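Local coordinates for glycoside Hydrolase (Bacteroides uniformis, PDB 5TA0), which probably hydrolyses agarose or its oligosaccharides as a glycoside hydrolase of a human gut bacterium, and binds neoagarooctaose, at residues V27-N32 against L461-T466. Sequence-based numbering, arbitrary orientation. Where two conformers were deposited one is given.
Sequences VQLNLN and LSVNGT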
ATOM      1  N   VAL A  27       3.571 -20.804  15.631  0.50 17.16           N
ATOM      2  CA  VAL A  27       3.549 -19.360  15.584  0.50 17.70           C
ATOM      3  C   VAL A  27       4.075 -18.871  16.941  0.50 17.35           C
ATOM      4  O   VAL A  27       3.484 -19.178  17.976  0.50 17.40           O
ATOM      5  CB  VAL A  27       2.101 -18.899  15.315  0.50 18.70           C
ATOM      6  CG1 VAL A  27       1.950 -17.415  15.430  0.50 19.91           C
ATOM      7  CG2 VAL A  27       1.644 -19.346  13.938  0.50 18.41           C
ATOM      8  N   GLN A  28       5.192 -18.144  16.923  1.00 16.53           N
ATOM      9  CA  GLN A  28       5.919 -17.739  18.137  1.00 17.17           C
ATOM     10  C   GLN A  28       5.915 -16.220  18.288  1.00 16.05           C
ATOM     11  O   GLN A  28       6.176 -15.494  17.316  1.00 15.66           O
ATOM     12  CB  GLN A  28       7.361 -18.240  18.003  1.00 20.06           C
ATOM     13  CG  GLN A  28       8.280 -18.023  19.189  1.00 24.99           C
ATOM     14  CD  GLN A  28       9.630 -18.717  19.007  1.00 28.23           C
ATOM     15  OE1 GLN A  28      10.608 -18.095  18.586  1.00 30.42           O
ATOM     16  NE2 GLN A  28       9.674 -20.021  19.281  1.00 30.96           N
ATOM     17  N   LEU A  29       5.629 -15.748  19.501  1.00 13.98           N
ATOM     18  CA  LEU A  29       5.656 -14.339  19.870  1.00 14.00           C
ATOM     19  C   LEU A  29       6.747 -14.177  20.921  1.00 13.53           C
ATOM     20  O   LEU A  29       6.618 -14.725  22.028  1.00 14.11           O
ATOM     21  CB  LEU A  29       4.308 -13.942  20.464  1.00 14.20           C
ATOM     22  CG  LEU A  29       4.128 -12.606  21.193  1.00 14.25           C
ATOM     23  CD1 LEU A  29       4.573 -11.447  20.343  1.00 15.08           C
ATOM     24  CD2 LEU A  29       2.686 -12.398  21.605  1.00 14.76           C
ATOM     25  N   ASN A  30       7.818 -13.465  20.593  1.00 12.67           N
ATOM     26  CA  ASN A  30       8.879 -13.174  21.554  1.00 13.79           C
ATOM     27  C   ASN A  30       8.703 -11.740  22.040  1.00 12.87           C
ATOM     28  O   ASN A  30       9.330 -10.805  21.517  1.00 12.39           O
ATOM     29  CB  ASN A  30      10.256 -13.430  20.934  1.00 15.73           C
ATOM     30  CG  ASN A  30      10.472 -14.891  20.581  1.00 18.25           C
ATOM     31  OD1 ASN A  30      10.189 -15.769  21.385  1.00 24.26           O
ATOM     32  ND2 ASN A  30      10.914 -15.159  19.369  1.00 20.12           N
ATOM     33  N   LEU A  31       7.832 -11.555  23.039  1.00 12.40           N
ATOM     34  CA  LEU A  31       7.334 -10.213  23.375  1.00 13.17           C
ATOM     35  C   LEU A  31       8.329  -9.334  24.150  1.00 12.48           C
ATOM     36  O   LEU A  31       8.042  -8.175  24.378  1.00 12.68           O
ATOM     37  CB  LEU A  31       5.935 -10.242  24.025  1.00 13.64           C
ATOM     38  CG  LEU A  31       5.683 -11.254  25.154  1.00 14.13           C
ATOM     39  CD1 LEU A  31       6.681 -11.083  26.302  1.00 14.92           C
ATOM     40  CD2 LEU A  31       4.272 -11.182  25.712  1.00 15.02           C
ATOM     41  N   ASN A  32       9.492  -9.877  24.504  1.00 12.46           N
ATOM     42  CA  ASN A  32      10.586  -9.087  25.091  1.00 12.73           C
ATOM     43  C   ASN A  32      11.643  -8.631  24.085  1.00 12.32           C
ATOM     44  O   ASN A  32      12.586  -7.952  24.472  1.00 12.45           O
ATOM     45  CB  ASN A  32      11.271  -9.895  26.196  1.00 13.47           C
ATOM     46  CG  ASN A  32      12.009 -11.099  25.653  1.00 13.94           C
ATOM     47  OD1 ASN A  32      11.442 -11.903  24.897  1.00 15.47           O
ATOM     48  ND2 ASN A  32      13.269 -11.251  26.035  1.00 15.91           N
ATOM     49  N   LEU A 461       0.361 -21.889  19.153  1.00 16.39           N
ATOM     50  CA  LEU A 461       0.862 -20.586  19.617  1.00 16.46           C
ATOM     51  C   LEU A 461       1.794 -20.719  20.813  1.00 16.65           C
ATOM     52  O   LEU A 461       1.446 -21.396  21.788  1.00 17.45           O
ATOM     53  CB  LEU A 461      -0.293 -19.659  20.024  1.00 17.79           C
ATOM     54  CG  LEU A 461      -1.309 -19.268  18.934  1.00 19.37           C
ATOM     55  CD1 LEU A 461      -2.259 -20.386  18.563  1.00 21.20           C
ATOM     56  CD2 LEU A 461      -2.107 -18.059  19.386  1.00 20.18           C
ATOM     57  N   SER A 462       2.954 -20.061  20.743  1.00 16.24           N
ATOM     58  CA  SER A 462       3.879 -19.944  21.881  1.00 17.07           C
ATOM     59  C   SER A 462       4.149 -18.477  22.174  1.00 16.71           C
ATOM     60  O   SER A 462       4.443 -17.717  21.263  1.00 16.26           O
ATOM     61  CB  SER A 462       5.190 -20.666  21.588  1.00 18.36           C
ATOM     62  OG  SER A 462       4.966 -22.051  21.398  1.00 22.04           O
ATOM     63  N   VAL A 463       4.035 -18.075  23.435  1.00 16.05           N
ATOM     64  CA  VAL A 463       4.324 -16.711  23.857  1.00 16.33           C
ATOM     65  C   VAL A 463       5.504 -16.777  24.803  1.00 16.75           C
ATOM     66  O   VAL A 463       5.406 -17.396  25.869  1.00 17.45           O
ATOM     67  CB  VAL A 463       3.121 -16.027  24.528  1.00 16.47           C
ATOM     68  CG1 VAL A 463       3.464 -14.587  24.896  1.00 17.17           C
ATOM     69  CG2 VAL A 463       1.901 -16.072  23.609  1.00 17.41           C
ATOM     70  N   ASN A 464       6.628 -16.198  24.394  1.00 16.49           N
ATOM     71  CA  ASN A 464       7.895 -16.286  25.123  1.00 17.67           C
ATOM     72  C   ASN A 464       8.312 -14.922  25.592  1.00 17.17           C
ATOM     73  O   ASN A 464       7.931 -13.897  25.006  1.00 14.82           O
ATOM     74  CB  ASN A 464       9.005 -16.844  24.229  1.00 20.04           C
ATOM     75  CG  ASN A 464       8.634 -18.157  23.564  1.00 23.65           C
ATOM     76  OD1 ASN A 464       8.741 -18.303  22.343  1.00 27.87           O
ATOM     77  ND2 ASN A 464       8.197 -19.118  24.361  1.00 24.92           N
ATOM     78  N   GLY A 465       9.116 -14.904  26.649  1.00 17.89           N
ATOM     79  CA  GLY A 465       9.753 -13.680  27.104  1.00 19.36           C
ATOM     80  C   GLY A 465       9.189 -13.033  28.339  1.00 20.81           C
ATOM     81  O   GLY A 465       9.669 -11.973  28.735  1.00 22.73           O
ATOM     82  N   THR A 466       8.164 -13.641  28.933  1.00 21.96           N
ATOM     83  CA  THR A 466       7.677 -13.211  30.237  1.00 24.68           C
ATOM     84  C   THR A 466       7.438 -14.414  31.140  1.00 25.17           C
ATOM     85  O   THR A 466       7.089 -15.488  30.664  1.00 25.43           O
ATOM     86  CB  THR A 466       6.394 -12.380  30.137  1.00 26.66           C
ATOM     87  OG1 THR A 466       5.988 -11.985  31.454  1.00 28.50           O
ATOM     88  CG2 THR A 466       5.268 -13.153  29.453  1.00 26.66           C
TER
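The carbonyl oxygen of L29 is gripped by the backbone of the neighbouring strand: N464 N donates an almost straight hydrogen bond to L29 O (2.8 Å, 178°), and the alpha carbon of V463 adds a longer CH···O contact to that oxygen. The parallel ladder continues with hydrogen bonds from L29 N to S462 O and from S462 N to V27 O. It closes where L31 N reaches N464 O at 3.1 Å, in a more bent bond.

On one face L29 and V463 lie side by side, with L29 CD2 4.0 Å from V463 CG1. L31, whose chi1 of 47° sets CG between its backbone N and carbonyl carbon, brings L31 CD2 to 3.6 Å from V463 CG1, while its CD1 sits against N464 O and the G465 carbonyl carbon, near T466 CG2. Y513 of strand 508-514 also packs on L29 and V463. On the opposite face, which carries Q28 and N30, N30 ND2 donates to Q28 OE1 along the strand, 3.1 Å away, and also to E426, so the buried ND2 has two acceptors. Beyond the corner, N32 rests its side chain against G465, and its ND2 bonds to N522.

The N-terminal strand thus slots between strands 423-429 and 457-464, a parallel pairing with the latter inside the mixed sheet of a beta-sandwich domain.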